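Local coordinates for protein NAD(P)H-flavin oxidoreductase (Agrobacterium tumefaciens str. C58, PDB 2FRE) that binds flavin mononucleotide and, as a member of the nitroreductase family, probably uses it to pass electrons from NAD(P)H to an oxidised substrate, at residues 4-9 with 177-182; 23-28 with 163-168. One frame throughout, in Å; residues are numbered along the deposited sequence.

In the fold
Both contacts tie a segment from the N-terminal part of the chain to one that follows the long strand 153-162, and both reach the same FMN. Their order along the chain is 4-9, 23-28, 163-168, 177-182, so the pairing of contact 2 lies within the span bridged by contact 1; helix 172-176 leads from one late segment to the other. The centres are about 16 Å apart, each about 17 to 18 Å from the centre of the chain. E178 joins them directly, its carboxylate probably accepting hydrogen bonds from the backbone N of R24 and of A25. Contact 1 serves the phosphate end of the cofactor, contact 2 the O2 edge of its flavin.

Contact 1: 4-9 with 177-182; sequences SNNRQS and REVPSK. With FMN (flavin mononucleotide), chain C.
R7 reaches across to S181 with its guanidinium group and makes most of the polar contact between 4-9 and 177-182. NE donates to S181 O at 2.8 Å, lying in the plane of that carbonyl, although the oxygen is tilted 19° out of the guanidinium plane. NH2 adds weak bonds to the same oxygen and to S181 OG, and gives a straighter one to FMN O1P (2.8 Å, 151° at the hydrogen). S181 OG in turn donates to FMN O5' at 2.7 Å. On the far nitrogen, NH1 is held by the carbonyls of L18 and R20, so the flat group is fixed in rotation.

A second link is made by the amine of K182, whose chain bends at chi2 (-60°) and brings NZ to N6 O at 2.7 Å. Water 1 donates to this same oxygen and to P180 O, bridging the two backbones.

Van der Waals contact centres on the ring of P180. Its CB lies over one face of the R7 guanidinium, 3.4 Å from NE, while CG rests against N5 O and OD1; N5 ND2 is hydrogen-bonded to L18 O.

The tight type I' turn from S4 to R7, joining strands 3-4 and 7-8 as a small hairpin, thus delivers an arginine to the phosphate-binding end of the FMN pocket.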
ATOM      1  N   SER A   4      15.836  -0.333 -15.242  1.00 27.61           N
ATOM      2  CA  SER A   4      16.477  -0.288 -13.925  1.00 26.90           C
ATOM      3  C   SER A   4      16.227  -1.582 -13.167  1.00 25.67           C
ATOM      4  O   SER A   4      15.150  -2.157 -13.257  1.00 23.86           O
ATOM      5  CB  SER A   4      15.952   0.914 -13.122  1.00 26.18           C
ATOM      6  OG  SER A   4      16.899   1.312 -12.147  1.00 26.15           O
ATOM      7  N   ASN A   5      17.241  -2.048 -12.434  1.00 25.50           N
ATOM      8  CA  ASN A   5      17.117  -3.243 -11.588  1.00 25.60           C
ATOM      9  C   ASN A   5      16.615  -4.487 -12.328  1.00 25.56           C
ATOM     10  O   ASN A   5      15.729  -5.189 -11.842  1.00 25.86           O
ATOM     11  CB  ASN A   5      16.234  -2.956 -10.381  1.00 25.48           C
ATOM     12  CG  ASN A   5      16.411  -3.991  -9.283  1.00 25.17           C
ATOM     13  OD1 ASN A   5      17.490  -4.583  -9.141  1.00 23.40           O
ATOM     14  ND2 ASN A   5      15.349  -4.240  -8.519  1.00 22.33           N
ATOM     15  N   ASN A   6      17.197  -4.735 -13.501  1.00 25.49           N
ATOM     16  CA  ASN A   6      16.856  -5.874 -14.372  1.00 25.97           C
ATOM     17  C   ASN A   6      15.371  -5.868 -14.719  1.00 25.98           C
ATOM     18  O   ASN A   6      14.781  -6.912 -14.962  1.00 27.38           O
ATOM     19  CB  ASN A   6      17.271  -7.209 -13.714  1.00 26.06           C
ATOM     20  CG  ASN A   6      17.672  -8.306 -14.731  1.00 27.72           C
ATOM     21  OD1 ASN A   6      17.232  -8.340 -15.892  1.00 32.72           O
ATOM     22  ND2 ASN A   6      18.541  -9.185 -14.285  1.00 30.54           N
ATOM     23  N   ARG A   7      14.776  -4.681 -14.742  1.00 26.41           N
ATOM     24  CA  ARG A   7      13.366  -4.521 -15.068  1.00 25.94           C
ATOM     25  C   ARG A   7      13.175  -3.382 -16.056  1.00 26.85           C
ATOM     26  O   ARG A   7      13.914  -2.406 -16.055  1.00 26.16           O
ATOM     27  CB  ARG A   7      12.532  -4.216 -13.817  1.00 25.54           C
ATOM     28  CG  ARG A   7      12.475  -5.316 -12.811  1.00 25.20           C
ATOM     29  CD  ARG A   7      12.008  -4.782 -11.445  1.00 24.43           C
ATOM     30  NE  ARG A   7      11.503  -5.862 -10.597  1.00 25.18           N
ATOM     31  CZ  ARG A   7      11.077  -5.718  -9.340  1.00 24.62           C
ATOM     32  NH1 ARG A   7      11.145  -4.548  -8.715  1.00 24.31           N
ATOM     33  NH2 ARG A   7      10.580  -6.757  -8.693  1.00 22.73           N
ATOM     34  N   GLN A   8      12.145  -3.513 -16.875  1.00 28.04           N
ATOM     35  CA  GLN A   8      11.818  -2.523 -17.856  1.00 29.27           C
ATOM     36  C   GLN A   8      10.344  -2.197 -17.708  1.00 29.65           C
ATOM     37  O   GLN A   8       9.497  -3.083 -17.684  1.00 29.37           O
ATOM     38  CB  GLN A   8      12.082  -3.034 -19.268  1.00 29.09           C
ATOM     39  CG  GLN A   8      11.855  -1.956 -20.309  1.00 30.48           C
ATOM     40  CD  GLN A   8      12.135  -2.407 -21.735  1.00 32.14           C
ATOM     41  OE1 GLN A   8      11.214  -2.763 -22.483  1.00 38.12           O
ATOM     42  NE2 GLN A   8      13.378  -2.341 -22.129  1.00 29.86           N
ATOM     43  N   SER A   9      10.046  -0.927 -17.608  1.00 31.38           N
ATOM     44  CA  SER A   9       8.669  -0.516 -17.446  1.00 32.72           C
ATOM     45  C   SER A   9       8.216  -0.098 -18.823  1.00 33.33           C
ATOM     46  O   SER A   9       9.045   0.245 -19.672  1.00 33.55           O
ATOM     47  CB  SER A   9       8.594   0.671 -16.519  1.00 33.76           C
ATOM     48  OG  SER A   9       9.206   1.776 -17.168  1.00 34.09           O
ATOM     49  N   ARG A 177      16.302 -17.985  -7.360  1.00 33.24           N
ATOM     50  CA  ARG A 177      15.165 -17.045  -7.335  1.00 32.91           C
ATOM     51  C   ARG A 177      15.551 -15.649  -6.921  1.00 30.84           C
ATOM     52  O   ARG A 177      14.693 -14.773  -6.811  1.00 30.02           O
ATOM     53  CB  ARG A 177      14.089 -17.545  -6.375  1.00 32.98           C
ATOM     54  CG  ARG A 177      13.387 -18.749  -6.900  1.00 34.78           C
ATOM     55  CD  ARG A 177      12.445 -19.371  -5.885  1.00 36.79           C
ATOM     56  NE  ARG A 177      11.539 -20.278  -6.583  1.00 41.89           N
ATOM     57  CZ  ARG A 177      11.901 -21.439  -7.135  1.00 42.80           C
ATOM     58  NH1 ARG A 177      13.154 -21.875  -7.083  1.00 46.43           N
ATOM     59  NH2 ARG A 177      10.995 -22.184  -7.753  1.00 44.32           N
ATOM     60  N   GLU A 178      16.834 -15.436  -6.668  1.00 29.05           N
ATOM     61  CA  GLU A 178      17.317 -14.154  -6.229  1.00 28.22           C
ATOM     62  C   GLU A 178      17.468 -13.221  -7.439  1.00 27.76           C
ATOM     63  O   GLU A 178      18.559 -12.825  -7.799  1.00 27.52           O
ATOM     64  CB  GLU A 178      18.624 -14.342  -5.455  1.00 28.32           C
ATOM     65  CG  GLU A 178      19.073 -13.139  -4.699  1.00 28.21           C
ATOM     66  CD  GLU A 178      18.393 -12.951  -3.333  1.00 27.99           C
ATOM     67  OE1 GLU A 178      17.223 -13.389  -3.110  1.00 26.35           O
ATOM     68  OE2 GLU A 178      19.045 -12.309  -2.490  1.00 26.15           O
ATOM     69  N   VAL A 179      16.342 -12.859  -8.051  1.00 27.88           N
ATOM     70  CA  VAL A 179      16.344 -12.022  -9.249  1.00 27.96           C
ATOM     71  C   VAL A 179      15.042 -11.231  -9.236  1.00 27.03           C
ATOM     72  O   VAL A 179      14.003 -11.769  -8.836  1.00 27.41           O
ATOM     73  CB  VAL A 179      16.522 -12.862 -10.542  1.00 27.99           C
ATOM     74  CG1 VAL A 179      15.363 -13.804 -10.747  1.00 29.54           C
ATOM     75  CG2 VAL A 179      16.661 -11.967 -11.756  1.00 29.99           C
ATOM     76  N   PRO A 180      15.088  -9.928  -9.582  1.00 25.83           N
ATOM     77  CA  PRO A 180      13.847  -9.173  -9.441  1.00 25.47           C
ATOM     78  C   PRO A 180      12.729  -9.724 -10.334  1.00 25.67           C
ATOM     79  O   PRO A 180      12.934  -9.999 -11.531  1.00 24.98           O
ATOM     80  CB  PRO A 180      14.260  -7.739  -9.814  1.00 25.96           C
ATOM     81  CG  PRO A 180      15.741  -7.733  -9.509  1.00 25.70           C
ATOM     82  CD  PRO A 180      16.192  -9.059 -10.011  1.00 26.12           C
ATOM     83  N   SER A 181      11.563  -9.907  -9.721  1.00 24.64           N
ATOM     84  CA  SER A 181      10.397 -10.407 -10.407  1.00 24.26           C
ATOM     85  C   SER A 181       9.908  -9.447 -11.483  1.00 23.59           C
ATOM     86  O   SER A 181      10.203  -8.236 -11.466  1.00 23.07           O
ATOM     87  CB  SER A 181       9.276 -10.641  -9.388  1.00 24.57           C
ATOM     88  OG  SER A 181       9.041  -9.447  -8.662  1.00 22.54           O
ATOM     89  N   LYS A 182       9.133 -10.004 -12.401  1.00 24.21           N
ATOM     90  CA  LYS A 182       8.466  -9.237 -13.453  1.00 24.73           C
ATOM     91  C   LYS A 182       6.978  -9.006 -13.139  1.00 24.53           C
ATOM     92  O   LYS A 182       6.458  -9.449 -12.098  1.00 24.75           O
ATOM     93  CB  LYS A 182       8.591  -9.980 -14.800  1.00 24.87           C
ATOM     94  CG  LYS A 182       9.987 -10.379 -15.177  1.00 28.61           C
ATOM     95  CD  LYS A 182      10.962  -9.212 -15.324  1.00 30.38           C
ATOM     96  CE  LYS A 182      12.251  -9.684 -16.040  1.00 31.57           C
ATOM     97  NZ  LYS A 182      13.255  -8.623 -16.447  1.00 32.17           N
TER
HETATM   98  N1  FMN C1151       7.961 -14.117  -0.263  1.00 23.30           N
HETATM   99  C2  FMN C1151       8.397 -15.308   0.316  1.00 24.22           C
HETATM  100  O2  FMN C1151       9.487 -15.791  -0.011  1.00 23.42           O
HETATM  101  N3  FMN C1151       7.610 -15.973   1.240  1.00 23.04           N
HETATM  102  C4  FMN C1151       6.395 -15.482   1.633  1.00 24.24           C
HETATM  103  O4  FMN C1151       5.825 -15.983   2.623  1.00 21.59           O
HETATM  104  C4A FMN C1151       5.958 -14.274   1.048  1.00 23.99           C
HETATM  105  N5  FMN C1151       4.734 -13.737   1.409  1.00 24.61           N
HETATM  106  C5A FMN C1151       4.353 -12.513   0.883  1.00 23.63           C
HETATM  107  C6  FMN C1151       3.145 -11.964   1.278  1.00 24.06           C
HETATM  108  C7  FMN C1151       2.734 -10.744   0.783  1.00 23.60           C
HETATM  109  C7M FMN C1151       1.724 -10.017   1.628  1.00 25.25           C
HETATM  110  C8  FMN C1151       3.520 -10.052  -0.144  1.00 23.34           C
HETATM  111  C8M FMN C1151       3.405  -8.551  -0.270  1.00 19.94           C
HETATM  112  C9  FMN C1151       4.732 -10.595  -0.549  1.00 23.70           C
HETATM  113  C9A FMN C1151       5.142 -11.846  -0.048  1.00 23.25           C
HETATM  114  N10 FMN C1151       6.336 -12.400  -0.458  1.00 23.46           N
HETATM  115  C10 FMN C1151       6.748 -13.601   0.108  1.00 23.02           C
HETATM  116  C1' FMN C1151       7.174 -11.759  -1.535  1.00 20.93           C
HETATM  117  C2' FMN C1151       6.499 -11.654  -2.901  1.00 19.72           C
HETATM  118  O2' FMN C1151       6.559 -12.878  -3.625  1.00 20.99           O
HETATM  119  C3' FMN C1151       7.123 -10.511  -3.698  1.00 19.72           C
HETATM  120  O3' FMN C1151       6.858  -9.275  -3.047  1.00 20.60           O
HETATM  121  C4' FMN C1151       6.618 -10.503  -5.135  1.00 19.45           C
HETATM  122  O4' FMN C1151       7.055 -11.664  -5.821  1.00 23.17           O
HETATM  123  C5' FMN C1151       7.051  -9.272  -5.923  1.00 19.87           C
HETATM  124  O5' FMN C1151       8.465  -9.185  -5.994  1.00 18.36           O
HETATM  125  P   FMN C1151       9.247  -7.876  -5.480  1.00 19.61           P
HETATM  126  O1P FMN C1151       8.914  -6.767  -6.464  1.00 17.76           O
HETATM  127  O2P FMN C1151       8.737  -7.491  -4.101  1.00 19.42           O
HETATM  128  O3P FMN C1151      10.709  -8.233  -5.450  1.00 20.30           O
HETATM  129  O   HOH W   1      14.683  -9.361 -13.489  1.00 27.74           O

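Contact 2: 23-28 with 163-168; sequences PRAFDG and TLTDKS. With FMN (flavin mononucleotide), chain C.
Two backbone hydrogen bonds join A25 and D27 to T163 and T165, one running in each direction around the single bridge that pairs F26 with L164. T165 N donates to A25 O at 2.9 Å, arriving well above the carbonyl plane, 38° out of it. D27 N donates to T163 O at 3.0 Å and meets that carbonyl nearly end-on, with a C=O...N angle of 167°. Each acceptor also receives a CA-H...O contact, A25 O from L164 CA and T163 O from F26 CA. The E178 carboxylate probably takes the next two N-H groups, OE1 from R24 N and OE2 from A25 N.

The carboxylate of D27 is supplied on both oxygens. With chi1 at 76°, CG stands between the backbone N and the carbonyl carbon, and the group lies against T163 CB. Water 2 donates to OD1 and accepts from T163 N at 2.8 Å; OD1 is also hydrogen-bonded to S29 OG. Water 3 donates to OD2 and to L164 O, so each carboxylate oxygen is joined through one water to the backbone of 163-168.

Apolar packing is confined to L164 CD1, which presses on P23 CB at 3.4 Å, tighter than usual for two carbons. Other methyl groups pack on the backbone: T165 CG2 rests against the F26 carbonyl carbon, and A25 CB sits by the carbonyl oxygens of T165 and D166.

R24 points away from 163-168. Its extended chain carries the guanidinium to the flavin, where NE (3.1 Å) and NH2 (2.7 Å) both donate to FMN O2, with FMN C2 in the guanidinium plane. This paired donation would probably favour negative charge at the N1-C2-O2 side of the reduced flavin.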
ATOM      1  N   PRO A  23      14.571  -9.375  -2.140  1.00 25.44           N
ATOM      2  CA  PRO A  23      15.514 -10.469  -2.131  1.00 24.91           C
ATOM      3  C   PRO A  23      15.444 -11.244  -0.821  1.00 24.30           C
ATOM      4  O   PRO A  23      14.714 -10.856   0.093  1.00 23.25           O
ATOM      5  CB  PRO A  23      16.865  -9.763  -2.250  1.00 25.56           C
ATOM      6  CG  PRO A  23      16.645  -8.477  -1.532  1.00 26.47           C
ATOM      7  CD  PRO A  23      15.233  -8.082  -1.895  1.00 25.77           C
ATOM      8  N   ARG A  24      16.223 -12.319  -0.743  1.00 24.04           N
ATOM      9  CA  ARG A  24      16.260 -13.185   0.437  1.00 24.32           C
ATOM     10  C   ARG A  24      17.651 -13.290   1.072  1.00 23.53           C
ATOM     11  O   ARG A  24      17.758 -13.808   2.184  1.00 23.85           O
ATOM     12  CB  ARG A  24      15.756 -14.597   0.078  1.00 24.41           C
ATOM     13  CG  ARG A  24      14.297 -14.615  -0.288  1.00 24.27           C
ATOM     14  CD  ARG A  24      13.777 -15.967  -0.622  1.00 25.76           C
ATOM     15  NE  ARG A  24      12.386 -15.832  -1.012  1.00 27.74           N
ATOM     16  CZ  ARG A  24      11.961 -15.515  -2.232  1.00 28.07           C
ATOM     17  NH1 ARG A  24      12.819 -15.371  -3.232  1.00 27.89           N
ATOM     18  NH2 ARG A  24      10.661 -15.367  -2.460  1.00 28.56           N
ATOM     19  N   ALA A  25      18.698 -12.826   0.379  1.00 23.75           N
ATOM     20  CA  ALA A  25      20.079 -12.950   0.908  1.00 24.02           C
ATOM     21  C   ALA A  25      20.422 -11.734   1.761  1.00 24.41           C
ATOM     22  O   ALA A  25      20.748 -10.680   1.233  1.00 24.09           O
ATOM     23  CB  ALA A  25      21.082 -13.128  -0.204  1.00 24.08           C
ATOM     24  N   PHE A  26      20.343 -11.901   3.083  1.00 24.58           N
ATOM     25  CA  PHE A  26      20.599 -10.820   4.027  1.00 24.64           C
ATOM     26  C   PHE A  26      21.866 -11.100   4.819  1.00 25.00           C
ATOM     27  O   PHE A  26      22.216 -12.264   5.076  1.00 23.18           O
ATOM     28  CB  PHE A  26      19.395 -10.594   4.953  1.00 24.85           C
ATOM     29  CG  PHE A  26      18.203 -10.054   4.253  1.00 25.89           C
ATOM     30  CD1 PHE A  26      18.225  -8.786   3.681  1.00 24.95           C
ATOM     31  CD2 PHE A  26      17.053 -10.824   4.124  1.00 26.39           C
ATOM     32  CE1 PHE A  26      17.107  -8.292   3.015  1.00 26.83           C
ATOM     33  CE2 PHE A  26      15.947 -10.335   3.449  1.00 26.75           C
ATOM     34  CZ  PHE A  26      15.969  -9.065   2.908  1.00 25.31           C
ATOM     35  N   ASP A  27      22.559 -10.023   5.188  1.00 25.39           N
ATOM     36  CA  ASP A  27      23.888 -10.157   5.787  1.00 25.88           C
ATOM     37  C   ASP A  27      23.906 -10.332   7.307  1.00 25.89           C
ATOM     38  O   ASP A  27      24.973 -10.532   7.882  1.00 24.60           O
ATOM     39  CB  ASP A  27      24.802  -9.000   5.344  1.00 25.83           C
ATOM     40  CG  ASP A  27      24.509  -7.664   6.041  1.00 26.25           C
ATOM     41  OD1 ASP A  27      23.521  -7.522   6.810  1.00 24.20           O
ATOM     42  OD2 ASP A  27      25.303  -6.725   5.791  1.00 28.24           O
ATOM     43  N   GLY A  28      22.743 -10.247   7.952  1.00 25.68           N
ATOM     44  CA  GLY A  28      22.639 -10.525   9.389  1.00 26.33           C
ATOM     45  C   GLY A  28      23.196  -9.431  10.276  1.00 26.46           C
ATOM     46  O   GLY A  28      23.322  -9.625  11.477  1.00 26.60           O
ATOM     47  N   THR A 163      20.153  -5.861   4.948  1.00 25.02           N
ATOM     48  CA  THR A 163      21.085  -5.422   3.937  1.00 25.34           C
ATOM     49  C   THR A 163      21.445  -6.590   3.031  1.00 25.59           C
ATOM     50  O   THR A 163      21.872  -7.649   3.505  1.00 25.08           O
ATOM     51  CB  THR A 163      22.343  -4.857   4.582  1.00 25.03           C
ATOM     52  OG1 THR A 163      21.984  -3.729   5.399  1.00 25.56           O
ATOM     53  CG2 THR A 163      23.351  -4.430   3.527  1.00 24.58           C
ATOM     54  N   LEU A 164      21.271  -6.373   1.730  1.00 26.44           N
ATOM     55  CA  LEU A 164      21.447  -7.399   0.718  1.00 27.26           C
ATOM     56  C   LEU A 164      22.883  -7.882   0.708  1.00 27.51           C
ATOM     57  O   LEU A 164      23.801  -7.099   0.928  1.00 26.93           O
ATOM     58  CB  LEU A 164      21.076  -6.844  -0.668  1.00 27.37           C
ATOM     59  CG  LEU A 164      21.138  -7.787  -1.884  1.00 28.85           C
ATOM     60  CD1 LEU A 164      20.173  -8.942  -1.761  1.00 30.43           C
ATOM     61  CD2 LEU A 164      20.859  -7.036  -3.187  1.00 29.27           C
ATOM     62  N   THR A 165      23.072  -9.180   0.482  1.00 28.32           N
ATOM     63  CA  THR A 165      24.407  -9.733   0.285  1.00 28.65           C
ATOM     64  C   THR A 165      24.403 -10.760  -0.851  1.00 29.01           C
ATOM     65  O   THR A 165      23.396 -10.929  -1.529  1.00 28.50           O
ATOM     66  CB  THR A 165      24.980 -10.338   1.585  1.00 28.85           C
ATOM     67  OG1 THR A 165      26.340 -10.722   1.363  1.00 28.70           O
ATOM     68  CG2 THR A 165      24.204 -11.560   2.045  1.00 29.08           C
ATOM     69  N   ASP A 166      25.535 -11.427  -1.062  1.00 29.42           N
ATOM     70  CA  ASP A 166      25.690 -12.341  -2.189  1.00 29.86           C
ATOM     71  C   ASP A 166      24.753 -13.539  -2.062  1.00 29.72           C
ATOM     72  O   ASP A 166      24.596 -14.111  -0.972  1.00 29.95           O
ATOM     73  CB  ASP A 166      27.143 -12.826  -2.304  1.00 30.22           C
ATOM     74  CG  ASP A 166      27.400 -13.605  -3.585  1.00 31.96           C
ATOM     75  OD1 ASP A 166      27.500 -12.994  -4.676  1.00 37.80           O
ATOM     76  OD2 ASP A 166      27.497 -14.837  -3.503  1.00 36.10           O
ATOM     77  N   LYS A 167      24.144 -13.909  -3.186  1.00 29.54           N
ATOM     78  CA  LYS A 167      23.200 -15.026  -3.242  1.00 30.18           C
ATOM     79  C   LYS A 167      23.831 -16.365  -2.854  1.00 29.92           C
ATOM     80  O   LYS A 167      23.129 -17.308  -2.494  1.00 30.09           O
ATOM     81  CB  LYS A 167      22.575 -15.123  -4.633  1.00 30.65           C
ATOM     82  CG  LYS A 167      23.538 -15.535  -5.737  1.00 31.82           C
ATOM     83  CD  LYS A 167      22.813 -15.573  -7.061  1.00 32.14           C
ATOM     84  CE  LYS A 167      23.739 -16.005  -8.181  1.00 33.90           C
ATOM     85  NZ  LYS A 167      23.168 -15.668  -9.523  1.00 34.69           N
ATOM     86  N   SER A 168      25.155 -16.450  -2.917  1.00 29.92           N
ATOM     87  CA  SER A 168      25.869 -17.686  -2.585  1.00 29.91           C
ATOM     88  C   SER A 168      25.563 -18.181  -1.171  1.00 29.57           C
ATOM     89  O   SER A 168      25.733 -19.361  -0.893  1.00 29.80           O
ATOM     90  CB  SER A 168      27.380 -17.495  -2.736  1.00 30.34           C
ATOM     91  OG  SER A 168      27.839 -16.478  -1.871  1.00 30.82           O
TER
HETATM   92  N1  FMN C1151       7.961 -14.117  -0.263  1.00 23.30           N
HETATM   93  C2  FMN C1151       8.397 -15.308   0.316  1.00 24.22           C
HETATM   94  O2  FMN C1151       9.487 -15.791  -0.011  1.00 23.42           O
HETATM   95  N3  FMN C1151       7.610 -15.973   1.240  1.00 23.04           N
HETATM   96  C4  FMN C1151       6.395 -15.482   1.633  1.00 24.24           C
HETATM   97  O4  FMN C1151       5.825 -15.983   2.623  1.00 21.59           O
HETATM   98  C4A FMN C1151       5.958 -14.274   1.048  1.00 23.99           C
HETATM   99  N5  FMN C1151       4.734 -13.737   1.409  1.00 24.61           N
HETATM  100  C5A FMN C1151       4.353 -12.513   0.883  1.00 23.63           C
HETATM  101  C6  FMN C1151       3.145 -11.964   1.278  1.00 24.06           C
HETATM  102  C7  FMN C1151       2.734 -10.744   0.783  1.00 23.60           C
HETATM  103  C7M FMN C1151       1.724 -10.017   1.628  1.00 25.25           C
HETATM  104  C8  FMN C1151       3.520 -10.052  -0.144  1.00 23.34           C
HETATM  105  C8M FMN C1151       3.405  -8.551  -0.270  1.00 19.94           C
HETATM  106  C9  FMN C1151       4.732 -10.595  -0.549  1.00 23.70           C
HETATM  107  C9A FMN C1151       5.142 -11.846  -0.048  1.00 23.25           C
HETATM  108  N10 FMN C1151       6.336 -12.400  -0.458  1.00 23.46           N
HETATM  109  C10 FMN C1151       6.748 -13.601   0.108  1.00 23.02           C
HETATM  110  C1' FMN C1151       7.174 -11.759  -1.535  1.00 20.93           C
HETATM  111  C2' FMN C1151       6.499 -11.654  -2.901  1.00 19.72           C
HETATM  112  O2' FMN C1151       6.559 -12.878  -3.625  1.00 20.99           O
HETATM  113  C3' FMN C1151       7.123 -10.511  -3.698  1.00 19.72           C
HETATM  114  O3' FMN C1151       6.858  -9.275  -3.047  1.00 20.60           O
HETATM  115  C4' FMN C1151       6.618 -10.503  -5.135  1.00 19.45           C
HETATM  116  O4' FMN C1151       7.055 -11.664  -5.821  1.00 23.17           O
HETATM  117  C5' FMN C1151       7.051  -9.272  -5.923  1.00 19.87           C
HETATM  118  O5' FMN C1151       8.465  -9.185  -5.994  1.00 18.36           O
HETATM  119  P   FMN C1151       9.247  -7.876  -5.480  1.00 19.61           P
HETATM  120  O1P FMN C1151       8.914  -6.767  -6.464  1.00 17.76           O
HETATM  121  O2P FMN C1151       8.737  -7.491  -4.101  1.00 19.42           O
HETATM  122  O3P FMN C1151      10.709  -8.233  -5.450  1.00 20.30           O
HETATM  123  O   HOH W   2      20.782  -7.801   6.922  1.00 25.34           O
HETATM  124  O   HOH W   3      26.213  -6.887   3.021  1.00 49.53           O